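Local coordinates for D-glyceraldehyde dehydrogenase (NADP(+)) (Thermoplasma acidophilum, PDB 5IZD), which oxidises D-glyceraldehyde to (R)-glycerate with NADP(+) as hydride acceptor, a step of the non-phosphorylated Entner-Doudoroff pathway, at residues G140-L145 / T165-V170; L171-D176 / L198-G203; L266-W271 / N436-E441. One frame throughout, in Å; residues are numbered along the deposited sequence.

Contact 1: residues G140-L145 / T165-V170; sequences GIVVAL and TGNTVV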
ATOM      1  N   GLY A 140      -7.429  13.373  17.112  1.00 30.81           N
ATOM      2  CA  GLY A 140      -7.916  13.872  18.405  1.00 31.17           C
ATOM      3  C   GLY A 140      -9.393  14.123  18.400  1.00 30.96           C
ATOM      4  O   GLY A 140     -10.108  13.162  18.320  1.00 31.26           O
ATOM      5  N   ILE A 141      -9.827  15.387  18.448  1.00 30.65           N
ATOM      6  CA  ILE A 141     -11.241  15.742  18.427  1.00 30.95           C
ATOM      7  C   ILE A 141     -11.803  16.090  17.060  1.00 30.19           C
ATOM      8  O   ILE A 141     -11.366  17.063  16.439  1.00 30.67           O
ATOM      9  CB  ILE A 141     -11.564  16.921  19.375  1.00 31.43           C
ATOM     10  CG1 ILE A 141     -11.036  16.573  20.764  1.00 31.96           C
ATOM     11  CG2 ILE A 141     -13.072  17.170  19.380  1.00 31.72           C
ATOM     12  CD1 ILE A 141     -10.974  17.755  21.707  1.00 32.84           C
ATOM     13  N   VAL A 142     -12.736  15.261  16.607  1.00 29.54           N
ATOM     14  CA  VAL A 142     -13.401  15.384  15.308  1.00 28.88           C
ATOM     15  C   VAL A 142     -14.771  16.085  15.534  1.00 28.88           C
ATOM     16  O   VAL A 142     -15.531  15.667  16.411  1.00 29.18           O
ATOM     17  CB  VAL A 142     -13.630  13.968  14.688  1.00 28.64           C
ATOM     18  CG1 VAL A 142     -14.544  14.010  13.486  1.00 28.31           C
ATOM     19  CG2 VAL A 142     -12.320  13.291  14.348  1.00 28.56           C
ATOM     20  N   VAL A 143     -15.038  17.127  14.754  1.00 28.33           N
ATOM     21  CA  VAL A 143     -16.322  17.741  14.659  1.00 28.47           C
ATOM     22  C   VAL A 143     -16.944  17.263  13.347  1.00 28.04           C
ATOM     23  O   VAL A 143     -16.297  17.317  12.219  1.00 27.41           O
ATOM     24  CB  VAL A 143     -16.238  19.277  14.694  1.00 28.67           C
ATOM     25  CG1 VAL A 143     -17.577  19.887  14.320  1.00 28.96           C
ATOM     26  CG2 VAL A 143     -15.795  19.772  16.060  1.00 29.10           C
ATOM     27  N   ALA A 144     -18.141  16.718  13.490  1.00 28.07           N
ATOM     28  CA  ALA A 144     -18.896  16.158  12.379  1.00 28.02           C
ATOM     29  C   ALA A 144     -20.157  16.974  12.150  1.00 28.44           C
ATOM     30  O   ALA A 144     -20.958  17.154  13.080  1.00 28.66           O
ATOM     31  CB  ALA A 144     -19.257  14.721  12.636  1.00 28.11           C
ATOM     32  N   LEU A 145     -20.268  17.542  10.936  1.00 28.49           N
ATOM     33  CA  LEU A 145     -21.341  18.448  10.575  1.00 29.07           C
ATOM     34  C   LEU A 145     -22.085  17.783   9.434  1.00 28.99           C
ATOM     35  O   LEU A 145     -21.530  17.638   8.317  1.00 28.91           O
ATOM     36  CB  LEU A 145     -20.822  19.828  10.159  1.00 29.24           C
ATOM     37  CG  LEU A 145     -20.044  20.586  11.212  1.00 29.59           C
ATOM     38  CD1 LEU A 145     -19.271  21.711  10.538  1.00 29.65           C
ATOM     39  CD2 LEU A 145     -20.893  21.109  12.313  1.00 30.43           C
ATOM     40  N   THR A 165     -10.953   4.731  14.137  1.00 28.35           N
ATOM     41  CA  THR A 165      -9.601   5.217  14.176  1.00 28.38           C
ATOM     42  C   THR A 165      -9.147   5.819  15.504  1.00 28.72           C
ATOM     43  O   THR A 165      -8.005   6.193  15.618  1.00 28.81           O
ATOM     44  CB  THR A 165      -9.338   6.207  13.011  1.00 27.81           C
ATOM     45  OG1 THR A 165     -10.275   7.264  13.020  1.00 27.61           O
ATOM     46  CG2 THR A 165      -9.409   5.478  11.692  1.00 27.67           C
ATOM     47  N   GLY A 166     -10.035   5.935  16.495  1.00 29.39           N
ATOM     48  CA  GLY A 166      -9.637   6.361  17.837  1.00 29.68           C
ATOM     49  C   GLY A 166      -9.835   7.851  18.129  1.00 29.70           C
ATOM     50  O   GLY A 166      -9.295   8.320  19.103  1.00 29.98           O
ATOM     51  N   ASN A 167     -10.586   8.584  17.290  1.00 29.17           N
ATOM     52  CA  ASN A 167     -10.899   9.961  17.539  1.00 29.16           C
ATOM     53  C   ASN A 167     -12.133  10.015  18.407  1.00 29.50           C
ATOM     54  O   ASN A 167     -12.951   9.101  18.352  1.00 29.58           O
ATOM     55  CB  ASN A 167     -11.189  10.738  16.272  1.00 28.65           C
ATOM     56  CG  ASN A 167     -10.010  10.752  15.301  1.00 28.23           C
ATOM     57  OD1 ASN A 167      -9.097  11.596  15.406  1.00 28.23           O
ATOM     58  ND2 ASN A 167     -10.037   9.826  14.316  1.00 27.85           N
ATOM     59  N   THR A 168     -12.268  11.095  19.169  1.00 29.72           N
ATOM     60  CA  THR A 168     -13.501  11.361  19.920  1.00 30.37           C
ATOM     61  C   THR A 168     -14.275  12.339  19.080  1.00 30.06           C
ATOM     62  O   THR A 168     -13.680  13.004  18.190  1.00 29.87           O
ATOM     63  CB  THR A 168     -13.240  11.954  21.296  1.00 30.97           C
ATOM     64  OG1 THR A 168     -12.436  13.112  21.142  1.00 31.02           O
ATOM     65  CG2 THR A 168     -12.499  10.955  22.150  1.00 31.35           C
ATOM     66  N   VAL A 169     -15.585  12.412  19.304  1.00 29.99           N
ATOM     67  CA  VAL A 169     -16.469  13.045  18.335  1.00 29.66           C
ATOM     68  C   VAL A 169     -17.530  13.949  18.998  1.00 29.96           C
ATOM     69  O   VAL A 169     -18.165  13.560  19.995  1.00 30.44           O
ATOM     70  CB  VAL A 169     -17.225  12.009  17.465  1.00 29.53           C
ATOM     71  CG1 VAL A 169     -18.222  12.699  16.529  1.00 29.49           C
ATOM     72  CG2 VAL A 169     -16.294  11.096  16.713  1.00 29.13           C
ATOM     73  N   VAL A 170     -17.669  15.142  18.424  1.00 29.64           N
ATOM     74  CA  VAL A 170     -18.820  16.061  18.608  1.00 29.88           C
ATOM     75  C   VAL A 170     -19.604  16.203  17.279  1.00 29.50           C
ATOM     76  O   VAL A 170     -19.076  16.766  16.270  1.00 28.97           O
ATOM     77  CB  VAL A 170     -18.375  17.457  19.074  1.00 30.14           C
ATOM     78  CG1 VAL A 170     -19.574  18.373  19.299  1.00 30.62           C
ATOM     79  CG2 VAL A 170     -17.505  17.377  20.329  1.00 30.59           C
TER

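Contact 2: residues L171-D176 / L198-G203; sequences LKPSSD and LNFITG. With NAP (NADP nicotinamide-adenine-dinucleotide phosphate), chain I.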
ATOM      1  N   LEU A 171     -20.828  15.659  17.273  1.00 29.70           N
ATOM      2  CA  LEU A 171     -21.737  15.682  16.135  1.00 29.66           C
ATOM      3  C   LEU A 171     -22.799  16.818  16.244  1.00 30.13           C
ATOM      4  O   LEU A 171     -23.491  16.927  17.279  1.00 30.70           O
ATOM      5  CB  LEU A 171     -22.426  14.305  15.976  1.00 29.68           C
ATOM      6  CG  LEU A 171     -23.567  14.171  14.954  1.00 29.67           C
ATOM      7  CD1 LEU A 171     -23.068  14.219  13.506  1.00 29.04           C
ATOM      8  CD2 LEU A 171     -24.281  12.866  15.146  1.00 30.04           C
ATOM      9  N   LYS A 172     -22.983  17.584  15.182  1.00 30.01           N
ATOM     10  CA  LYS A 172     -24.026  18.587  15.066  1.00 30.77           C
ATOM     11  C   LYS A 172     -24.717  18.355  13.725  1.00 30.22           C
ATOM     12  O   LYS A 172     -24.132  18.597  12.693  1.00 29.69           O
ATOM     13  CB  LYS A 172     -23.529  20.001  15.204  1.00 31.47           C
ATOM     14  CG  LYS A 172     -24.600  21.064  15.066  1.00 32.40           C
ATOM     15  CD  LYS A 172     -24.502  21.797  13.750  1.00 32.83           C
ATOM     16  CE  LYS A 172     -25.633  22.761  13.463  1.00 33.60           C
ATOM     17  NZ  LYS A 172     -26.820  22.065  12.966  1.00 33.92           N
ATOM     18  N   PRO A 173     -25.949  17.865  13.757  1.00 30.21           N
ATOM     19  CA  PRO A 173     -26.654  17.579  12.531  1.00 29.83           C
ATOM     20  C   PRO A 173     -27.364  18.796  11.978  1.00 30.10           C
ATOM     21  O   PRO A 173     -27.376  19.844  12.548  1.00 30.00           O
ATOM     22  CB  PRO A 173     -27.637  16.539  12.954  1.00 30.20           C
ATOM     23  CG  PRO A 173     -28.002  16.957  14.341  1.00 30.88           C
ATOM     24  CD  PRO A 173     -26.736  17.484  14.934  1.00 30.80           C
ATOM     25  N   SER A 174     -27.931  18.624  10.815  1.00 30.29           N
ATOM     26  CA  SER A 174     -28.677  19.690  10.180  1.00 30.80           C
ATOM     27  C   SER A 174     -29.859  20.053  11.070  1.00 31.93           C
ATOM     28  O   SER A 174     -30.503  19.163  11.682  1.00 32.12           O
ATOM     29  CB  SER A 174     -29.202  19.260   8.816  1.00 30.43           C
ATOM     30  OG  SER A 174     -30.265  20.098   8.423  1.00 30.49           O
ATOM     31  N   SER A 175     -30.206  21.337  11.089  1.00 32.93           N
ATOM     32  CA  SER A 175     -31.415  21.753  11.808  1.00 34.18           C
ATOM     33  C   SER A 175     -32.712  21.248  11.183  1.00 34.47           C
ATOM     34  O   SER A 175     -33.753  21.273  11.860  1.00 35.00           O
ATOM     35  CB  SER A 175     -31.488  23.269  11.922  1.00 35.03           C
ATOM     36  OG  SER A 175     -30.511  23.684  12.837  1.00 35.55           O
ATOM     37  N   ASP A 176     -32.668  20.777   9.939  1.00 33.71           N
ATOM     38  CA  ASP A 176     -33.847  20.172   9.349  1.00 34.11           C
ATOM     39  C   ASP A 176     -34.087  18.713   9.759  1.00 33.57           C
ATOM     40  O   ASP A 176     -35.189  18.212   9.543  1.00 33.71           O
ATOM     41  CB  ASP A 176     -33.790  20.238   7.824  1.00 34.29           C
ATOM     42  CG  ASP A 176     -33.899  21.643   7.299  1.00 34.94           C
ATOM     43  OD1 ASP A 176     -35.028  22.171   7.286  1.00 36.60           O
ATOM     44  OD2 ASP A 176     -32.862  22.221   6.909  1.00 35.10           O
ATOM     45  N   LEU A 198     -18.419  10.356  22.385  1.00 32.89           N
ATOM     46  CA  LEU A 198     -19.390  10.783  21.409  1.00 32.42           C
ATOM     47  C   LEU A 198     -20.336  11.797  22.044  1.00 32.74           C
ATOM     48  O   LEU A 198     -21.007  11.474  23.003  1.00 33.68           O
ATOM     49  CB  LEU A 198     -20.213   9.590  20.912  1.00 32.39           C
ATOM     50  CG  LEU A 198     -21.286   9.916  19.857  1.00 32.06           C
ATOM     51  CD1 LEU A 198     -20.680  10.599  18.652  1.00 31.42           C
ATOM     52  CD2 LEU A 198     -21.978   8.647  19.420  1.00 32.15           C
ATOM     53  N   ASN A 199     -20.398  12.995  21.479  1.00 32.24           N
ATOM     54  CA  ASN A 199     -21.280  14.064  21.967  1.00 32.52           C
ATOM     55  C   ASN A 199     -22.153  14.566  20.817  1.00 32.05           C
ATOM     56  O   ASN A 199     -21.697  14.644  19.675  1.00 30.93           O
ATOM     57  CB  ASN A 199     -20.479  15.210  22.574  1.00 32.67           C
ATOM     58  CG  ASN A 199     -19.496  14.733  23.627  1.00 33.10           C
ATOM     59  OD1 ASN A 199     -19.824  14.703  24.834  1.00 34.16           O
ATOM     60  ND2 ASN A 199     -18.331  14.313  23.204  1.00 32.47           N
ATOM     61  N   PHE A 200     -23.381  14.987  21.170  1.00 32.33           N
ATOM     62  CA  PHE A 200     -24.440  15.321  20.234  1.00 32.29           C
ATOM     63  C   PHE A 200     -24.963  16.690  20.599  1.00 33.02           C
ATOM     64  O   PHE A 200     -25.489  16.897  21.718  1.00 33.22           O
ATOM     65  CB  PHE A 200     -25.569  14.295  20.339  1.00 32.66           C
ATOM     66  CG  PHE A 200     -26.716  14.519  19.380  1.00 32.58           C
ATOM     67  CD1 PHE A 200     -26.549  14.370  18.014  1.00 31.85           C
ATOM     68  CD2 PHE A 200     -27.960  14.900  19.845  1.00 33.18           C
ATOM     69  CE1 PHE A 200     -27.623  14.539  17.141  1.00 31.83           C
ATOM     70  CE2 PHE A 200     -29.045  15.093  18.961  1.00 33.09           C
ATOM     71  CZ  PHE A 200     -28.856  14.914  17.593  1.00 32.40           C
ATOM     72  N   ILE A 201     -24.805  17.611  19.661  1.00 33.06           N
ATOM     73  CA  ILE A 201     -25.143  19.012  19.840  1.00 34.08           C
ATOM     74  C   ILE A 201     -26.024  19.436  18.661  1.00 33.96           C
ATOM     75  O   ILE A 201     -25.610  19.326  17.475  1.00 32.97           O
ATOM     76  CB  ILE A 201     -23.870  19.871  19.834  1.00 34.64           C
ATOM     77  CG1 ILE A 201     -23.109  19.717  21.137  1.00 35.42           C
ATOM     78  CG2 ILE A 201     -24.204  21.347  19.625  1.00 35.41           C
ATOM     79  CD1 ILE A 201     -23.781  20.369  22.326  1.00 36.47           C
ATOM     80  N   THR A 202     -27.210  19.948  18.965  1.00 34.38           N
ATOM     81  CA  THR A 202     -28.103  20.484  17.964  1.00 34.61           C
ATOM     82  C   THR A 202     -28.172  22.000  18.211  1.00 35.48           C
ATOM     83  O   THR A 202     -27.942  22.483  19.326  1.00 35.55           O
ATOM     84  CB  THR A 202     -29.561  19.889  18.046  1.00 35.03           C
ATOM     85  OG1 THR A 202     -30.128  20.076  19.351  1.00 35.39           O
ATOM     86  CG2 THR A 202     -29.567  18.371  17.662  1.00 34.70           C
ATOM     87  N   GLY A 203     -28.508  22.721  17.155  1.00 35.91           N
ATOM     88  CA  GLY A 203     -28.608  24.163  17.157  1.00 37.00           C
ATOM     89  C   GLY A 203     -28.254  24.658  15.778  1.00 37.49           C
ATOM     90  O   GLY A 203     -27.500  23.968  15.017  1.00 37.25           O
TER
HETATM   91  PA  NAP I 601     -25.568  23.547   4.806  1.00 42.11           P
HETATM   92  O1A NAP I 601     -25.923  24.934   5.242  1.00 46.04           O
HETATM   93  O2A NAP I 601     -24.277  23.347   4.040  1.00 46.71           O
HETATM   94  O5B NAP I 601     -25.589  22.580   6.123  1.00 38.53           O
HETATM   95  C5B NAP I 601     -24.681  21.481   6.357  1.00 34.31           C
HETATM   96  C4B NAP I 601     -24.298  21.406   7.847  1.00 32.31           C
HETATM   97  O4B NAP I 601     -23.466  22.528   8.197  1.00 31.06           O
HETATM   98  C3B NAP I 601     -25.517  21.503   8.786  1.00 32.09           C
HETATM   99  O3B NAP I 601     -25.264  20.719   9.983  1.00 31.70           O
HETATM  100  C2B NAP I 601     -25.568  22.969   9.116  1.00 32.28           C
HETATM  101  O2B NAP I 601     -26.348  23.278  10.267  1.00 34.08           O
HETATM  102  C1B NAP I 601     -24.103  23.277   9.275  1.00 30.88           C
HETATM  103  N9A NAP I 601     -23.739  24.699   9.198  1.00 27.38           N
HETATM  104  C8A NAP I 601     -24.430  25.728   8.635  1.00 26.94           C
HETATM  105  N7A NAP I 601     -23.806  26.878   8.769  1.00 28.49           N
HETATM  106  C5A NAP I 601     -22.621  26.547   9.435  1.00 28.35           C
HETATM  107  C6A NAP I 601     -21.534  27.312   9.860  1.00 29.52           C
HETATM  108  N6A NAP I 601     -21.444  28.631   9.654  1.00 31.70           N
HETATM  109  N1A NAP I 601     -20.520  26.687  10.494  1.00 30.61           N
HETATM  110  C2A NAP I 601     -20.612  25.365  10.726  1.00 28.96           C
HETATM  111  N3A NAP I 601     -21.622  24.561  10.368  1.00 29.17           N
HETATM  112  C4A NAP I 601     -22.595  25.230   9.708  1.00 27.12           C
HETATM  113  O3  NAP I 601     -26.777  23.005   3.930  1.00 52.78           O
HETATM  114  PN  NAP I 601     -28.168  23.704   3.518  1.00 70.41           P
HETATM  115  O1N NAP I 601     -29.015  23.948   4.754  1.00 63.76           O
HETATM  116  O2N NAP I 601     -28.870  22.853   2.489  1.00 67.93           O
HETATM  117  O5D NAP I 601     -27.753  25.061   2.896  1.00 68.93           O
HETATM  118  P2B NAP I 601     -27.836  23.980  10.053  1.00 28.93           P
HETATM  119  O1X NAP I 601     -28.372  24.258  11.466  1.00 34.61           O
HETATM  120  O2X NAP I 601     -28.700  23.023   9.378  1.00 27.51           O
HETATM  121  O3X NAP I 601     -27.687  25.260   9.303  1.00 28.38           O
HETATM  122  O   HOH W   1     -28.877  21.115  14.656  1.00 29.35           O

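Contact 3: residues L266-W271 / N436-E441; sequences LKTLLW and NMPGPE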
ATOM      1  N   LEU A 266     -32.194   5.743 -19.761  1.00 33.44           N
ATOM      2  CA  LEU A 266     -33.446   6.282 -19.207  1.00 33.51           C
ATOM      3  C   LEU A 266     -33.733   5.825 -17.776  1.00 33.22           C
ATOM      4  O   LEU A 266     -34.125   6.624 -16.961  1.00 32.73           O
ATOM      5  CB  LEU A 266     -34.646   5.985 -20.109  1.00 34.15           C
ATOM      6  CG  LEU A 266     -34.628   6.799 -21.388  1.00 34.59           C
ATOM      7  CD1 LEU A 266     -35.523   6.192 -22.481  1.00 35.36           C
ATOM      8  CD2 LEU A 266     -35.004   8.234 -21.076  1.00 34.36           C
ATOM      9  N   LYS A 267     -33.534   4.543 -17.492  1.00 33.51           N
ATOM     10  CA  LYS A 267     -33.708   4.037 -16.147  1.00 33.41           C
ATOM     11  C   LYS A 267     -32.770   4.735 -15.177  1.00 32.38           C
ATOM     12  O   LYS A 267     -33.191   5.166 -14.085  1.00 31.80           O
ATOM     13  CB  LYS A 267     -33.384   2.567 -16.076  1.00 34.39           C
ATOM     14  CG  LYS A 267     -34.495   1.660 -16.523  1.00 35.76           C
ATOM     15  CD  LYS A 267     -34.016   0.210 -16.365  1.00 36.70           C
ATOM     16  CE  LYS A 267     -35.075  -0.756 -16.842  1.00 38.01           C
ATOM     17  NZ  LYS A 267     -34.494  -2.120 -16.941  1.00 39.10           N
ATOM     18  N   THR A 268     -31.494   4.818 -15.565  1.00 31.59           N
ATOM     19  CA  THR A 268     -30.496   5.487 -14.756  1.00 30.77           C
ATOM     20  C   THR A 268     -30.795   6.997 -14.583  1.00 30.55           C
ATOM     21  O   THR A 268     -30.546   7.548 -13.503  1.00 29.99           O
ATOM     22  CB  THR A 268     -29.082   5.305 -15.329  1.00 30.53           C
ATOM     23  OG1 THR A 268     -28.828   3.904 -15.570  1.00 30.64           O
ATOM     24  CG2 THR A 268     -28.039   5.913 -14.410  1.00 29.86           C
ATOM     25  N   LEU A 269     -31.266   7.656 -15.642  1.00 30.85           N
ATOM     26  CA  LEU A 269     -31.594   9.076 -15.552  1.00 30.85           C
ATOM     27  C   LEU A 269     -32.783   9.320 -14.620  1.00 30.89           C
ATOM     28  O   LEU A 269     -32.786  10.288 -13.865  1.00 30.64           O
ATOM     29  CB  LEU A 269     -31.917   9.675 -16.919  1.00 31.22           C
ATOM     30  CG  LEU A 269     -32.208  11.173 -16.923  1.00 31.19           C
ATOM     31  CD1 LEU A 269     -31.009  11.961 -16.402  1.00 30.80           C
ATOM     32  CD2 LEU A 269     -32.551  11.587 -18.353  1.00 31.80           C
ATOM     33  N   LEU A 270     -33.778   8.442 -14.663  1.00 31.30           N
ATOM     34  CA  LEU A 270     -34.893   8.556 -13.702  1.00 31.46           C
ATOM     35  C   LEU A 270     -34.364   8.518 -12.277  1.00 30.73           C
ATOM     36  O   LEU A 270     -34.778   9.329 -11.424  1.00 30.43           O
ATOM     37  CB  LEU A 270     -35.921   7.454 -13.915  1.00 32.19           C
ATOM     38  CG  LEU A 270     -36.887   7.607 -15.095  1.00 32.98           C
ATOM     39  CD1 LEU A 270     -37.676   6.296 -15.269  1.00 33.59           C
ATOM     40  CD2 LEU A 270     -37.851   8.766 -14.855  1.00 33.05           C
ATOM     41  N   TRP A 271     -33.487   7.555 -12.020  1.00 30.21           N
ATOM     42  CA  TRP A 271     -32.802   7.463 -10.733  1.00 29.61           C
ATOM     43  C   TRP A 271     -31.980   8.741 -10.416  1.00 29.09           C
ATOM     44  O   TRP A 271     -32.205   9.411  -9.380  1.00 28.62           O
ATOM     45  CB  TRP A 271     -31.899   6.227 -10.636  1.00 29.48           C
ATOM     46  CG  TRP A 271     -31.220   6.219  -9.322  1.00 29.05           C
ATOM     47  CD1 TRP A 271     -31.710   5.708  -8.142  1.00 29.04           C
ATOM     48  CD2 TRP A 271     -29.944   6.787  -9.014  1.00 28.62           C
ATOM     49  NE1 TRP A 271     -30.827   5.949  -7.128  1.00 28.62           N
ATOM     50  CE2 TRP A 271     -29.748   6.634  -7.631  1.00 28.41           C
ATOM     51  CE3 TRP A 271     -28.969   7.462  -9.762  1.00 28.45           C
ATOM     52  CZ2 TRP A 271     -28.610   7.092  -6.998  1.00 28.02           C
ATOM     53  CZ3 TRP A 271     -27.832   7.948  -9.102  1.00 28.03           C
ATOM     54  CH2 TRP A 271     -27.673   7.748  -7.752  1.00 27.81           C
ATOM     55  N   ASN A 436     -22.492   3.372 -17.691  1.00 30.21           N
ATOM     56  CA  ASN A 436     -23.569   2.423 -17.990  1.00 30.63           C
ATOM     57  C   ASN A 436     -24.231   1.866 -16.732  1.00 30.36           C
ATOM     58  O   ASN A 436     -24.711   0.730 -16.698  1.00 30.65           O
ATOM     59  CB  ASN A 436     -23.094   1.317 -18.942  1.00 31.18           C
ATOM     60  CG  ASN A 436     -22.621   1.872 -20.261  1.00 31.55           C
ATOM     61  OD1 ASN A 436     -23.238   2.764 -20.890  1.00 31.71           O
ATOM     62  ND2 ASN A 436     -21.533   1.348 -20.700  1.00 31.88           N
ATOM     63  N   MET A 437     -24.304   2.705 -15.711  1.00 29.89           N
ATOM     64  CA  MET A 437     -24.920   2.306 -14.457  1.00 29.84           C
ATOM     65  C   MET A 437     -25.201   3.524 -13.588  1.00 29.51           C
ATOM     66  O   MET A 437     -24.590   4.548 -13.768  1.00 28.92           O
ATOM     67  CB  MET A 437     -24.019   1.350 -13.685  1.00 29.78           C
ATOM     68  CG  MET A 437     -22.681   1.921 -13.211  1.00 29.31           C
ATOM     69  SD  MET A 437     -21.704   0.735 -12.222  1.00 29.42           S
ATOM     70  CE  MET A 437     -22.412   1.029 -10.588  1.00 29.04           C
ATOM     71  N   PRO A 438     -26.183   3.409 -12.655  1.00 29.95           N
ATOM     72  CA  PRO A 438     -26.420   4.485 -11.706  1.00 29.73           C
ATOM     73  C   PRO A 438     -25.440   4.472 -10.545  1.00 29.72           C
ATOM     74  O   PRO A 438     -24.664   3.549 -10.362  1.00 29.65           O
ATOM     75  CB  PRO A 438     -27.830   4.144 -11.159  1.00 29.96           C
ATOM     76  CG  PRO A 438     -27.836   2.649 -11.138  1.00 30.26           C
ATOM     77  CD  PRO A 438     -27.089   2.263 -12.408  1.00 30.36           C
ATOM     78  N   GLY A 439     -25.539   5.523  -9.728  1.00 30.10           N
ATOM     79  CA  GLY A 439     -25.026   5.544  -8.366  1.00 30.18           C
ATOM     80  C   GLY A 439     -26.015   4.756  -7.510  1.00 30.76           C
ATOM     81  O   GLY A 439     -26.880   4.105  -8.065  1.00 31.03           O
ATOM     82  N   PRO A 440     -25.900   4.811  -6.188  1.00 31.03           N
ATOM     83  CA  PRO A 440     -24.950   5.689  -5.512  1.00 31.03           C
ATOM     84  C   PRO A 440     -23.565   5.106  -5.403  1.00 31.10           C
ATOM     85  O   PRO A 440     -23.323   3.972  -5.867  1.00 31.83           O
ATOM     86  CB  PRO A 440     -25.603   5.890  -4.119  1.00 30.87           C
ATOM     87  CG  PRO A 440     -26.247   4.573  -3.859  1.00 31.15           C
ATOM     88  CD  PRO A 440     -26.813   4.171  -5.211  1.00 31.60           C
ATOM     89  N   GLU A 441     -22.666   5.884  -4.811  1.00 31.09           N
ATOM     90  CA  GLU A 441     -21.276   5.465  -4.506  1.00 31.02           C
ATOM     91  C   GLU A 441     -21.262   4.318  -3.506  1.00 31.08           C
ATOM     92  O   GLU A 441     -22.185   4.177  -2.687  1.00 31.20           O
ATOM     93  CB  GLU A 441     -20.425   6.630  -3.955  1.00 30.84           C
ATOM     94  CG  GLU A 441     -20.785   7.159  -2.540  1.00 31.05           C
ATOM     95  CD  GLU A 441     -22.060   8.001  -2.480  1.00 31.75           C
ATOM     96  OE1 GLU A 441     -22.733   8.257  -3.499  1.00 32.34           O
ATOM     97  OE2 GLU A 441     -22.406   8.451  -1.395  1.00 32.30           O
TER

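Contact 1: residues G140-L145 / T165-V170
A beta-alpha-beta unit of the cofactor-binding domain, made of strand 130-145, helix 153-164 and strand 168-172, brings Val142 beside Val169 as parallel neighbours. Val142 is gripped from both of its backbone polar atoms: its N donates to Thr168 O at 2.9 Å, with an N-H...O angle of 174°, and its O accepts from Val170 N. Ala144 N continues the pattern to Val170 O at 2.9 Å, and at the near end Thr168 N reaches Gly140 O. Between the bonds, CA-H groups of Val169 and Val143 lean on carbonyl oxygens across the pair, Val143 CA lying 3.3 Å from Val170 O. Val142 and Val169 point to the face covered by helix 153-164, where both meet Ala162; Ile141 and Val170 lie on the other face, against helix 39-77. There Thr168 OG1 bonds to Ala49 O. Ahead of the paired strands, Asn167 follows the Schellman turn at Gly166, and its CG stands anti to the carbonyl carbon (chi1 -60°), which carries the amide across to Gly140. Asn167 ND2 is held by Ala162 O and Tyr467 O, fixing the amide's rotation, while Val142 CG2 presses on Asn167 CB at 3.4 Å. Asn167 OD1 takes the Gly140 N-H in its carbonyl plane at 3.0 Å.

Contact 2: residues L171-D176 / L198-G203
Leu171, Gly203 and Lys172 bury the most surface where the parallel strands 168-172 and 198-200 of a beta-alpha-beta unit open into the NADP site. Leu171 N donates to Asn199 O at 2.7 Å, and Leu171 O accepts from Ile201 N at 2.8 Å, both bonds nearly straight. The side chain of Leu171 brings CD2 to the edge of the Phe200 ring, 4.0 Å from its CD1, and Pro173 CG adds a second apolar contact to that ring at CE1. Past the last backbone bond the segments draw somewhat apart, and the 2'-phosphate of the adenosine ribose sits by Lys172 and Ser175. The Lys172 chain is bent at chi2 and chi4, and the exact pose of its end is doubtful; as modelled, NZ donates to NAP O2B at 3.0 Å and to NAP O1X at 3.1 Å. Gly203 lies beside this chain, and its N donates to water 1, which also accepts from Lys172 NZ. A methionine in place of Lys172 would probably leave the phosphate without this counter-charge and the water without its lysine donor. Ser174 OG accepts from Asp176 N in an ST turn. Ser175 N donates to NAP O2X at 2.8 Å, and Ser175 OG to NAP O1X at 2.6 Å.

Contact 3: residues L266-W271 / N436-E441
Trp271 and Thr268, one helical turn apart on helix 262-274 of the catalytic domain, pack against Pro438, Gly439 and Pro440 in the loop after strand 432-435, without a hydrogen bond between the two segments. The indole of Trp271 is carried away from its helix by a first torsion that sets CG anti to the backbone N (chi1 179°), and chi2 of 86° turns the indole plane roughly square to the CA-CB-CG plane. One face of the indole is thereby laid over the loop. Pro438 CB approaches CE3 at 3.8 Å, toward the rim, and the Gly439 peptide crosses the same face, Gly439 C lying 3.4 Å from Trp271 CH2. A side chain at Gly439 would run into the ring at CH2, which is consistent with a glycine here. The peptide bond before Pro440 is cis, and the CD of this proline meets Trp271 CZ2 at 3.9 Å. Thr268 turns its methyl toward the loop: CG2 touches Pro438 CA at 3.5 Å, a tight fit, while OG1, beside the backbone N (chi1 -51°), bonds back to Asn264 O. Leu482 of the second subunit also packs on Thr268. The loop runs on to Glu441, which salt-bridges Arg157, assigned to substrate and NADP(+) binding by similarity. Behind the contact, Thr268 rests on Phe414 and Trp271 on Tyr412 of strand 410-414, while Leu266 and Leu269 pack on Phe297 of helix 294-305.

In the fold
Contacts 1 and 2 share strand 168-172 and are successive parallel pairings in one sheet, their centres 13 Å apart; Ala144 O and Lys172 N, with Val169 O and Asn199 N, probably hydrogen-bond where they meet. All three contacts are buried, contact 3 less completely, with Gly439 and Pro440 partly exposed. Contact 1 is almost wholly backbone bonding and aliphatic packing, whereas contact 2 passes from that pattern to charged and polar groups holding a phosphate at the strand ends. Contact 3 lies on the opposite side of the chain's centre, about 33 Å from contact 1 between centres. It joins a helix to an irregular loop beside the subunit interface, through aromatic, proline and methyl contacts instead of hydrogen bonds.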